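Local coordinates for synaptic vesicle glycoprotein 2C (PDB 4JRA), which is a synaptic vesicle membrane glycoprotein whose luminal domain probably serves as a protein receptor for botulinum neurotoxin A, at residues D[40-45]-D[59-64]; D[79-84]-D[99-104]; D[91-96]-D[110-115]. All blocks are in the same frame, centred on the assembly; numbering follows the deposited sequence.

From the N terminus, contact 1 closes a loop of one coil, laying 59-64 beside 40-45. Contact 2 opens only after contact 1 has closed and joins 79-84 to 99-104, one coil apart. Contact 3 begins between the two segments of contact 2 and ends beyond them, so contacts 2 and 3 cross. Contacts 1 and 2 meet through strand neighbours: strand 57-60 lies beside 78-80 and strand 62-65 beside 83-85, so the two contacts continue the same pair of parallel sheets. Contact 3 belongs to a third sheet; its Phe94 and Phe114 rings pack against Phe99 of contact 2 in the core. Contacts 1 and 3 do not touch.

Contact 1 of 3, residues D[40-45]-D[59-64]; sequences YANFTI and YDNGRF
Phe43 lays its ring over Gly62, with CE1 3.3 Å from Gly62 CA. This is a CH-pi contact, the CA standing 26° off the ring normal. The opposite face of Phe43 is taken by the rim of the Tyr40 ring from its own segment, so the phenyl is sandwiched. With CG set between the backbone N and the carbonyl carbon (chi1 70°), the ring turns over the neighbouring strand, where Gly62 has no side chain to block it. Two more aromatic residues complete the cluster. The edge of Phe43 points at the face of Phe64 in an offset edge-to-face pair, centroids 5.8 Å apart. Tyr59 approaches Phe43 obliquely, its CD1 3.5 Å from Phe43 CZ, while its CE1 meets Tyr40 CD2. Ile45 runs alongside Phe64 and touches CE2 with its CD1.

Both segments turn a corner, at Asn42 and at Asn61, and continue in another sheet. Such stacked corners belong to the right-handed quadrilateral beta helix of pentapeptide-repeat proteins, here the SV2 luminal domain, and 40-45 lies in its N-terminal coil.

Past the corner the backbone hydrogen bonds are straighter, and strands 43-45 and 62-64 run parallel, 11° apart in direction. Arg63 N donates to Phe43 O at 2.9 Å, and Ile45 N to Arg63 O at 3.2 Å. At the corner, Asn42 N reaches Asp60 O (3.1 Å); before it, the bond from Asp60 N to Tyr40 O is weak.

Away from the aromatic cluster the side chains meet more lightly. Ala41 CB rests against Asp60 CB at 3.7 Å, and Thr44 OG1 against Arg63 CB. Beyond the contact, Phe64 stacks on Phe84 and Tyr59 meets the Phe79 ring.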
loop_
_atom_site.group_PDB
_atom_site.type_symbol
_atom_site.label_atom_id
_atom_site.label_comp_id
_atom_site.label_asym_id
_atom_site.label_seq_id
_atom_site.Cartn_x
_atom_site.Cartn_y
_atom_site.Cartn_z
ATOM N N TYR D 40 30.698 8.443 -12.238
ATOM C CA TYR D 40 31.262 9.307 -11.210
ATOM C C TYR D 40 30.343 9.261 -9.993
ATOM O O TYR D 40 29.244 9.797 -10.031
ATOM C CB TYR D 40 31.403 10.740 -11.745
ATOM C CG TYR D 40 31.928 11.725 -10.716
ATOM C CD1 TYR D 40 32.957 11.375 -9.854
ATOM C CD2 TYR D 40 31.393 13.006 -10.605
ATOM C CE1 TYR D 40 33.428 12.257 -8.910
ATOM C CE2 TYR D 40 31.867 13.899 -9.665
ATOM C CZ TYR D 40 32.883 13.517 -8.820
ATOM O OH TYR D 40 33.364 14.394 -7.872
ATOM N N ALA D 41 30.803 8.631 -8.913
ATOM C CA ALA D 41 29.936 8.292 -7.779
ATOM C C ALA D 41 30.382 8.883 -6.442
ATOM O O ALA D 41 31.428 9.529 -6.359
ATOM C CB ALA D 41 29.827 6.790 -7.655
ATOM N N ASN D 42 29.563 8.646 -5.411
ATOM C CA ASN D 42 29.798 9.124 -4.042
ATOM C C ASN D 42 30.492 10.479 -3.986
ATOM O O ASN D 42 31.653 10.568 -3.586
ATOM C CB ASN D 42 30.633 8.107 -3.250
ATOM C CG ASN D 42 29.976 6.745 -3.144
ATOM O OD1 ASN D 42 28.764 6.630 -2.993
ATOM N ND2 ASN D 42 30.782 5.702 -3.220
ATOM N N PHE D 43 29.786 11.524 -4.399
ATOM C CA PHE D 43 30.366 12.859 -4.506
ATOM C C PHE D 43 29.324 13.901 -4.120
ATOM O O PHE D 43 28.127 13.715 -4.346
ATOM C CB PHE D 43 30.865 13.122 -5.933
ATOM C CG PHE D 43 29.759 13.278 -6.952
ATOM C CD1 PHE D 43 29.146 12.174 -7.510
ATOM C CD2 PHE D 43 29.342 14.533 -7.359
ATOM C CE1 PHE D 43 28.137 12.320 -8.443
ATOM C CE2 PHE D 43 28.330 14.670 -8.297
ATOM C CZ PHE D 43 27.732 13.563 -8.829
ATOM N N THR D 44 29.791 14.999 -3.540
ATOM C CA THR D 44 28.917 16.054 -3.078
ATOM C C THR D 44 29.464 17.372 -3.600
ATOM O O THR D 44 30.565 17.788 -3.230
ATOM C CB THR D 44 28.832 16.056 -1.538
ATOM O OG1 THR D 44 28.223 14.837 -1.096
ATOM C CG2 THR D 44 28.011 17.246 -1.031
ATOM N N ILE D 45 28.691 18.007 -4.475
ATOM C CA ILE D 45 29.054 19.279 -5.096
ATOM C C ILE D 45 28.308 20.417 -4.392
ATOM O O ILE D 45 27.074 20.428 -4.345
ATOM C CB ILE D 45 28.707 19.241 -6.593
ATOM C CG1 ILE D 45 29.558 18.180 -7.286
ATOM C CG2 ILE D 45 28.907 20.603 -7.258
ATOM C CD1 ILE D 45 29.087 17.853 -8.674
ATOM N N TYR D 59 25.940 9.218 -12.987
ATOM C CA TYR D 59 26.206 9.812 -11.671
ATOM C C TYR D 59 25.546 8.958 -10.602
ATOM O O TYR D 59 24.354 9.064 -10.405
ATOM C CB TYR D 59 25.671 11.245 -11.612
ATOM C CG TYR D 59 26.404 12.182 -12.561
ATOM C CD1 TYR D 59 27.604 12.764 -12.209
ATOM C CD2 TYR D 59 25.906 12.461 -13.819
ATOM C CE1 TYR D 59 28.283 13.614 -13.089
ATOM C CE2 TYR D 59 26.577 13.310 -14.700
ATOM C CZ TYR D 59 27.763 13.881 -14.330
ATOM O OH TYR D 59 28.425 14.719 -15.206
ATOM N N ASP D 60 26.310 8.110 -9.920
ATOM C CA ASP D 60 25.751 7.247 -8.885
ATOM C C ASP D 60 25.858 7.883 -7.510
ATOM O O ASP D 60 26.948 8.201 -7.044
ATOM C CB ASP D 60 26.477 5.899 -8.851
ATOM C CG ASP D 60 25.748 4.863 -8.017
ATOM O OD1 ASP D 60 24.733 5.209 -7.395
ATOM O OD2 ASP D 60 26.182 3.695 -7.985
ATOM N N ASN D 61 24.719 8.013 -6.842
ATOM C CA ASN D 61 24.647 8.639 -5.529
ATOM C C ASN D 61 25.517 9.881 -5.424
ATOM O O ASN D 61 26.500 9.917 -4.683
ATOM C CB ASN D 61 24.984 7.646 -4.421
ATOM C CG ASN D 61 24.476 8.099 -3.079
ATOM O OD1 ASN D 61 23.306 7.914 -2.764
ATOM N ND2 ASN D 61 25.340 8.719 -2.289
ATOM N N GLY D 62 25.134 10.895 -6.192
ATOM C CA GLY D 62 25.757 12.195 -6.134
ATOM C C GLY D 62 24.776 13.181 -5.546
ATOM O O GLY D 62 23.572 13.065 -5.766
ATOM N N ARG D 63 25.296 14.156 -4.808
ATOM C CA ARG D 63 24.484 15.185 -4.179
ATOM C C ARG D 63 24.670 16.507 -4.909
ATOM O O ARG D 63 25.793 16.921 -5.145
ATOM C CB ARG D 63 24.928 15.359 -2.719
ATOM C CG ARG D 63 24.022 14.721 -1.663
ATOM C CD ARG D 63 24.339 13.258 -1.384
ATOM N NE ARG D 63 23.563 12.363 -2.246
ATOM C CZ ARG D 63 23.112 11.153 -1.895
ATOM N NH1 ARG D 63 23.344 10.663 -0.683
ATOM N NH2 ARG D 63 22.416 10.429 -2.767
ATOM N N PHE D 64 23.573 17.169 -5.265
ATOM C CA PHE D 64 23.622 18.568 -5.695
ATOM C C PHE D 64 22.843 19.427 -4.692
ATOM O O PHE D 64 21.618 19.506 -4.752
ATOM C CB PHE D 64 23.032 18.725 -7.096
ATOM C CG PHE D 64 23.723 17.884 -8.141
ATOM C CD1 PHE D 64 23.375 16.554 -8.322
ATOM C CD2 PHE D 64 24.712 18.419 -8.948
ATOM C CE1 PHE D 64 24.005 15.772 -9.283
ATOM C CE2 PHE D 64 25.342 17.634 -9.908
ATOM C CZ PHE D 64 24.986 16.310 -10.072
#

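Contact 2 of 3, residues D[79-84]-D[99-104]; sequences FKSCTF and FIDTVF
Phe79 and Phe99 point the same way and form an offset stack, with planes 19° apart and centroids 4.5 Å apart. Their overlap is at the rims: Phe99 CE2 lies over one face of Phe79, 3.4 Å from its CD1. In both residues CG stands opposite the carbonyl carbon (chi1 -65° and -70°), which keeps the rings in step from one coil to the next. Phe84 and Phe104 also lie side by side and nearly parallel, but they are slid so far along each other that they barely overlap, Phe84 CD1 being 4.0 Å from Phe104 CE2. The rim of Phe104 also comes over one face of Phe99.

On the other face, Thr83 CG2 packs alongside Val103 CB. Just past the corner, Thr102 points its methyl at the neighbouring coil, CG2 coming within 3.4 Å of Phe79 O and close to Cys82 CB.

The backbones are tied by Ile100 N to Phe79 O, Ser81 N to Ile100 O (2.8 Å) and Phe84 N to Val103 O (2.7 Å), all close to straight. The bond from Val103 N to Cys82 O is weak, and there a water bridges the corner, donating to Cys82 O and to Asp101 O (2.9 Å). Ser81 and Asp101 also pack on basic side chains of another protein chain. Such ladders of phenylalanines, stacked coil upon coil on the inward face of short parallel strands, are a feature of the pentapeptide-repeat beta helix.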
loop_
_atom_site.group_PDB
_atom_site.type_symbol
_atom_site.label_atom_id
_atom_site.label_comp_id
_atom_site.label_asym_id
_atom_site.label_seq_id
_atom_site.Cartn_x
_atom_site.Cartn_y
_atom_site.Cartn_z
ATOM N N PHE D 79 21.320 9.269 -14.019
ATOM C CA PHE D 79 21.450 9.725 -12.634
ATOM C C PHE D 79 20.830 8.706 -11.680
ATOM O O PHE D 79 19.638 8.501 -11.724
ATOM C CB PHE D 79 20.741 11.062 -12.461
ATOM C CG PHE D 79 21.358 12.189 -13.256
ATOM C CD1 PHE D 79 21.150 12.291 -14.618
ATOM C CD2 PHE D 79 22.122 13.156 -12.638
ATOM C CE1 PHE D 79 21.708 13.312 -15.340
ATOM C CE2 PHE D 79 22.677 14.181 -13.361
ATOM C CZ PHE D 79 22.471 14.255 -14.716
ATOM N N LYS D 80 21.621 8.094 -10.803
ATOM C CA LYS D 80 21.124 7.036 -9.918
ATOM C C LYS D 80 21.274 7.313 -8.414
ATOM O O LYS D 80 22.392 7.417 -7.914
ATOM C CB LYS D 80 21.866 5.741 -10.225
ATOM C CG LYS D 80 21.692 5.253 -11.634
ATOM C CD LYS D 80 22.203 3.834 -11.754
ATOM C CE LYS D 80 22.284 3.373 -13.195
ATOM N NZ LYS D 80 22.495 1.905 -13.277
ATOM N N SER D 81 20.154 7.382 -7.696
ATOM C CA SER D 81 20.162 7.542 -6.241
ATOM C C SER D 81 20.844 8.836 -5.821
ATOM O O SER D 81 21.491 8.933 -4.770
ATOM C CB SER D 81 20.810 6.336 -5.569
ATOM O OG SER D 81 19.895 5.254 -5.507
ATOM N N CYS D 82 20.662 9.843 -6.656
ATOM C CA CYS D 82 21.223 11.153 -6.435
ATOM C C CYS D 82 20.205 12.039 -5.713
ATOM O O CYS D 82 19.088 11.615 -5.451
ATOM C CB CYS D 82 21.618 11.745 -7.784
ATOM S SG CYS D 82 23.014 10.909 -8.541
ATOM N N THR D 83 20.600 13.263 -5.377
ATOM C CA THR D 83 19.713 14.185 -4.673
ATOM C C THR D 83 19.930 15.612 -5.167
ATOM O O THR D 83 21.058 16.082 -5.215
ATOM C CB THR D 83 19.950 14.113 -3.158
ATOM O OG1 THR D 83 20.616 12.885 -2.848
ATOM C CG2 THR D 83 18.640 14.165 -2.397
ATOM N N PHE D 84 18.842 16.274 -5.564
ATOM C CA PHE D 84 18.857 17.705 -5.897
ATOM C C PHE D 84 18.147 18.480 -4.791
ATOM O O PHE D 84 16.985 18.216 -4.488
ATOM C CB PHE D 84 18.157 17.963 -7.235
ATOM C CG PHE D 84 18.976 17.576 -8.437
ATOM C CD1 PHE D 84 19.114 16.249 -8.801
ATOM C CD2 PHE D 84 19.588 18.536 -9.217
ATOM C CE1 PHE D 84 19.861 15.899 -9.904
ATOM C CE2 PHE D 84 20.333 18.179 -10.320
ATOM C CZ PHE D 84 20.468 16.869 -10.664
ATOM N N PHE D 99 16.693 9.480 -15.006
ATOM C CA PHE D 99 16.904 9.702 -13.594
ATOM C C PHE D 99 16.325 8.507 -12.861
ATOM O O PHE D 99 15.197 8.129 -13.115
ATOM C CB PHE D 99 16.223 10.992 -13.161
ATOM C CG PHE D 99 16.877 12.237 -13.702
ATOM C CD1 PHE D 99 16.481 12.771 -14.905
ATOM C CD2 PHE D 99 17.867 12.885 -12.992
ATOM C CE1 PHE D 99 17.077 13.924 -15.406
ATOM C CE2 PHE D 99 18.459 14.031 -13.487
ATOM C CZ PHE D 99 18.068 14.549 -14.699
ATOM N N ILE D 100 17.095 7.900 -11.966
ATOM C CA ILE D 100 16.615 6.746 -11.216
ATOM C C ILE D 100 16.767 6.944 -9.718
ATOM O O ILE D 100 17.850 7.247 -9.229
ATOM C CB ILE D 100 17.373 5.475 -11.612
ATOM C CG1 ILE D 100 17.256 5.243 -13.121
ATOM C CG2 ILE D 100 16.841 4.274 -10.822
ATOM C CD1 ILE D 100 17.977 4.002 -13.602
ATOM N N ASP D 101 15.671 6.766 -8.997
ATOM C CA ASP D 101 15.688 6.782 -7.546
ATOM C C ASP D 101 16.187 8.122 -6.983
ATOM O O ASP D 101 16.669 8.181 -5.829
ATOM C CB ASP D 101 16.539 5.609 -7.025
ATOM C CG ASP D 101 15.925 4.237 -7.337
ATOM O OD1 ASP D 101 14.755 4.180 -7.765
ATOM O OD2 ASP D 101 16.607 3.203 -7.141
ATOM N N THR D 102 16.065 9.195 -7.776
ATOM C CA THR D 102 16.542 10.523 -7.343
ATOM C C THR D 102 15.427 11.452 -6.833
ATOM O O THR D 102 14.277 11.356 -7.215
ATOM C CB THR D 102 17.394 11.255 -8.431
ATOM O OG1 THR D 102 16.556 12.015 -9.301
ATOM C CG2 THR D 102 18.192 10.281 -9.249
ATOM N N VAL D 103 15.805 12.343 -5.931
ATOM C CA VAL D 103 14.907 13.316 -5.340
ATOM C C VAL D 103 15.224 14.732 -5.866
ATOM O O VAL D 103 16.387 15.129 -5.992
ATOM C CB VAL D 103 15.054 13.273 -3.814
ATOM C CG1 VAL D 103 14.143 14.296 -3.138
ATOM C CG2 VAL D 103 14.740 11.867 -3.320
ATOM N N PHE D 104 14.170 15.472 -6.192
ATOM C CA PHE D 104 14.252 16.893 -6.529
ATOM C C PHE D 104 13.533 17.645 -5.423
ATOM O O PHE D 104 12.303 17.580 -5.330
ATOM C CB PHE D 104 13.577 17.141 -7.874
ATOM C CG PHE D 104 14.097 16.248 -8.964
ATOM C CD1 PHE D 104 13.562 14.986 -9.165
ATOM C CD2 PHE D 104 15.153 16.648 -9.762
ATOM C CE1 PHE D 104 14.051 14.162 -10.146
ATOM C CE2 PHE D 104 15.637 15.814 -10.750
ATOM C CZ PHE D 104 15.082 14.571 -10.934
HETATM O O HOH W 1 17.967 9.522 -3.645
#

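Contact 3 of 3, residues D[91-96]-D[110-115]; sequences NTYFKN and EPYKFI
Phe94 reaches with CD1 over the rim of one face of Phe114, 4.0 Å from its CE2. The two rings point the same way with planes only 17° apart, yet they are slid so far that little of either is overlapped. Phe74 and Phe114 each meet Phe94, and the edge-to-face partners Phe99 for Phe94 and Phe109 for Phe114 extend the aromatic packing.

Tyr93 meets 110-115 by its ring edge. Two carbonyl oxygens, Tyr112 O and Lys113 O, lie in its ring plane at the edge, Tyr112 O being 3.4 Å from Tyr93 CE1. The same CE1 touches Tyr112 CD2 at 4.1 Å.

Lys113 is buried, and its aliphatic chain passes alongside Thr92 O, which is 3.7 Å from Lys113 CG. That CG also sits over the centre of the Tyr112 ring. The chain stays extended until its last bend (chi4 -59°), which brings NZ to Tyr112 OH at 2.7 Å and so gives the amine a polar partner.

Three backbone hydrogen bonds join the two segments: Phe94 N to Lys113 O (2.9 Å), Ile115 N to Phe94 O, and Asn96 N to Ile115 O (3.0 Å). The first two donors are tilted out of the carbonyl planes. Further out, Ile115 CB lies near Lys95 CG. Strand 114-115 is thus the last strand of the parallel sheet that begins with 53-55, 73-75 and 93-95, one side of the quadrilateral beta helix.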
loop_
_atom_site.group_PDB
_atom_site.type_symbol
_atom_site.label_atom_id
_atom_site.label_comp_id
_atom_site.label_asym_id
_atom_site.label_seq_id
_atom_site.Cartn_x
_atom_site.Cartn_y
_atom_site.Cartn_z
ATOM N N ASN D 91 19.075 28.618 -17.942
ATOM C CA ASN D 91 19.405 28.072 -19.266
ATOM C C ASN D 91 20.147 26.737 -19.215
ATOM O O ASN D 91 21.055 26.499 -20.006
ATOM C CB ASN D 91 20.226 29.075 -20.091
ATOM C CG ASN D 91 19.966 28.951 -21.584
ATOM O OD1 ASN D 91 18.821 28.973 -22.018
ATOM N ND2 ASN D 91 21.023 28.806 -22.373
ATOM N N THR D 92 19.759 25.875 -18.281
ATOM C CA THR D 92 20.354 24.553 -18.147
ATOM C C THR D 92 19.285 23.523 -18.470
ATOM O O THR D 92 18.095 23.772 -18.310
ATOM C CB THR D 92 20.904 24.295 -16.731
ATOM O OG1 THR D 92 19.858 23.789 -15.893
ATOM C CG2 THR D 92 21.474 25.571 -16.153
ATOM N N TYR D 93 19.736 22.359 -18.920
ATOM C CA TYR D 93 18.892 21.402 -19.583
ATOM C C TYR D 93 19.432 20.028 -19.318
ATOM O O TYR D 93 20.623 19.844 -19.150
ATOM C CB TYR D 93 18.878 21.674 -21.084
ATOM C CG TYR D 93 18.234 22.996 -21.437
ATOM C CD1 TYR D 93 16.871 23.189 -21.268
ATOM C CD2 TYR D 93 18.983 24.053 -21.938
ATOM C CE1 TYR D 93 16.271 24.399 -21.580
ATOM C CE2 TYR D 93 18.390 25.263 -22.252
ATOM C CZ TYR D 93 17.033 25.432 -22.066
ATOM O OH TYR D 93 16.435 26.640 -22.372
ATOM N N PHE D 94 18.524 19.068 -19.244
ATOM C CA PHE D 94 18.860 17.664 -19.140
ATOM C C PHE D 94 18.252 16.960 -20.350
ATOM O O PHE D 94 17.058 16.706 -20.372
ATOM C CB PHE D 94 18.264 17.104 -17.859
ATOM C CG PHE D 94 18.867 17.679 -16.611
ATOM C CD1 PHE D 94 18.345 18.825 -16.031
ATOM C CD2 PHE D 94 19.947 17.061 -16.002
ATOM C CE1 PHE D 94 18.898 19.342 -14.872
ATOM C CE2 PHE D 94 20.499 17.572 -14.850
ATOM C CZ PHE D 94 19.982 18.712 -14.282
ATOM N N LYS D 95 19.070 16.667 -21.358
ATOM C CA LYS D 95 18.574 16.076 -22.603
ATOM C C LYS D 95 18.863 14.584 -22.683
ATOM O O LYS D 95 19.997 14.152 -22.520
ATOM C CB LYS D 95 19.180 16.792 -23.805
ATOM C CG LYS D 95 19.008 18.310 -23.767
ATOM C CD LYS D 95 19.855 18.963 -24.853
ATOM C CE LYS D 95 19.731 20.479 -24.875
ATOM N NZ LYS D 95 20.225 21.058 -26.163
ATOM N N ASN D 96 17.827 13.797 -22.935
ATOM C CA ASN D 96 17.986 12.363 -23.110
ATOM C C ASN D 96 18.625 11.742 -21.869
ATOM O O ASN D 96 19.552 10.936 -21.989
ATOM C CB ASN D 96 18.849 12.073 -24.349
ATOM C CG ASN D 96 18.651 13.099 -25.464
ATOM O OD1 ASN D 96 19.287 14.148 -25.469
ATOM N ND2 ASN D 96 17.788 12.796 -26.414
ATOM N N GLU D 110 11.630 22.979 -14.196
ATOM C CA GLU D 110 10.397 23.060 -14.952
ATOM C C GLU D 110 10.411 22.032 -16.069
ATOM O O GLU D 110 11.478 21.508 -16.413
ATOM C CB GLU D 110 10.261 24.458 -15.547
ATOM C CG GLU D 110 9.796 25.501 -14.557
ATOM C CD GLU D 110 9.401 26.797 -15.230
ATOM O OE1 GLU D 110 9.916 27.856 -14.815
ATOM O OE2 GLU D 110 8.583 26.758 -16.177
ATOM N N PRO D 111 9.228 21.738 -16.639
ATOM C CA PRO D 111 9.096 20.815 -17.774
ATOM C C PRO D 111 10.055 21.092 -18.918
ATOM O O PRO D 111 10.610 20.156 -19.481
ATOM C CB PRO D 111 7.655 21.063 -18.258
ATOM C CG PRO D 111 7.170 22.307 -17.503
ATOM C CD PRO D 111 7.909 22.243 -16.220
ATOM N N TYR D 112 10.245 22.365 -19.248
ATOM C CA TYR D 112 10.995 22.743 -20.440
ATOM C C TYR D 112 12.511 22.535 -20.283
ATOM O O TYR D 112 13.283 22.825 -21.196
ATOM C CB TYR D 112 10.699 24.206 -20.789
ATOM C CG TYR D 112 11.422 25.191 -19.900
ATOM C CD1 TYR D 112 10.922 25.532 -18.655
ATOM C CD2 TYR D 112 12.617 25.767 -20.297
ATOM C CE1 TYR D 112 11.588 26.419 -17.837
ATOM C CE2 TYR D 112 13.287 26.654 -19.482
ATOM C CZ TYR D 112 12.766 26.972 -18.256
ATOM O OH TYR D 112 13.437 27.862 -17.448
ATOM N N LYS D 113 12.932 22.026 -19.130
ATOM C CA LYS D 113 14.351 21.829 -18.863
ATOM C C LYS D 113 14.791 20.407 -19.190
ATOM O O LYS D 113 15.916 20.183 -19.625
ATOM C CB LYS D 113 14.665 22.173 -17.405
ATOM C CG LYS D 113 14.555 23.665 -17.117
ATOM C CD LYS D 113 14.861 24.008 -15.681
ATOM C CE LYS D 113 14.576 25.471 -15.390
ATOM N NZ LYS D 113 15.376 26.368 -16.273
ATOM N N PHE D 114 13.896 19.448 -18.982
ATOM C CA PHE D 114 14.180 18.051 -19.273
ATOM C C PHE D 114 13.593 17.726 -20.632
ATOM O O PHE D 114 12.378 17.724 -20.787
ATOM C CB PHE D 114 13.546 17.147 -18.217
ATOM C CG PHE D 114 13.905 17.504 -16.809
ATOM C CD1 PHE D 114 13.405 18.657 -16.220
ATOM C CD2 PHE D 114 14.695 16.674 -16.053
ATOM C CE1 PHE D 114 13.725 18.985 -14.913
ATOM C CE2 PHE D 114 15.017 17.003 -14.740
ATOM C CZ PHE D 114 14.529 18.156 -14.176
ATOM N N ILE D 115 14.444 17.457 -21.616
ATOM C CA ILE D 115 13.976 17.222 -22.984
ATOM C C ILE D 115 14.137 15.749 -23.414
ATOM O O ILE D 115 15.194 15.146 -23.223
ATOM C CB ILE D 115 14.677 18.182 -23.964
ATOM C CG1 ILE D 115 14.352 19.637 -23.599
ATOM C CG2 ILE D 115 14.241 17.919 -25.391
ATOM C CD1 ILE D 115 12.848 20.003 -23.694
#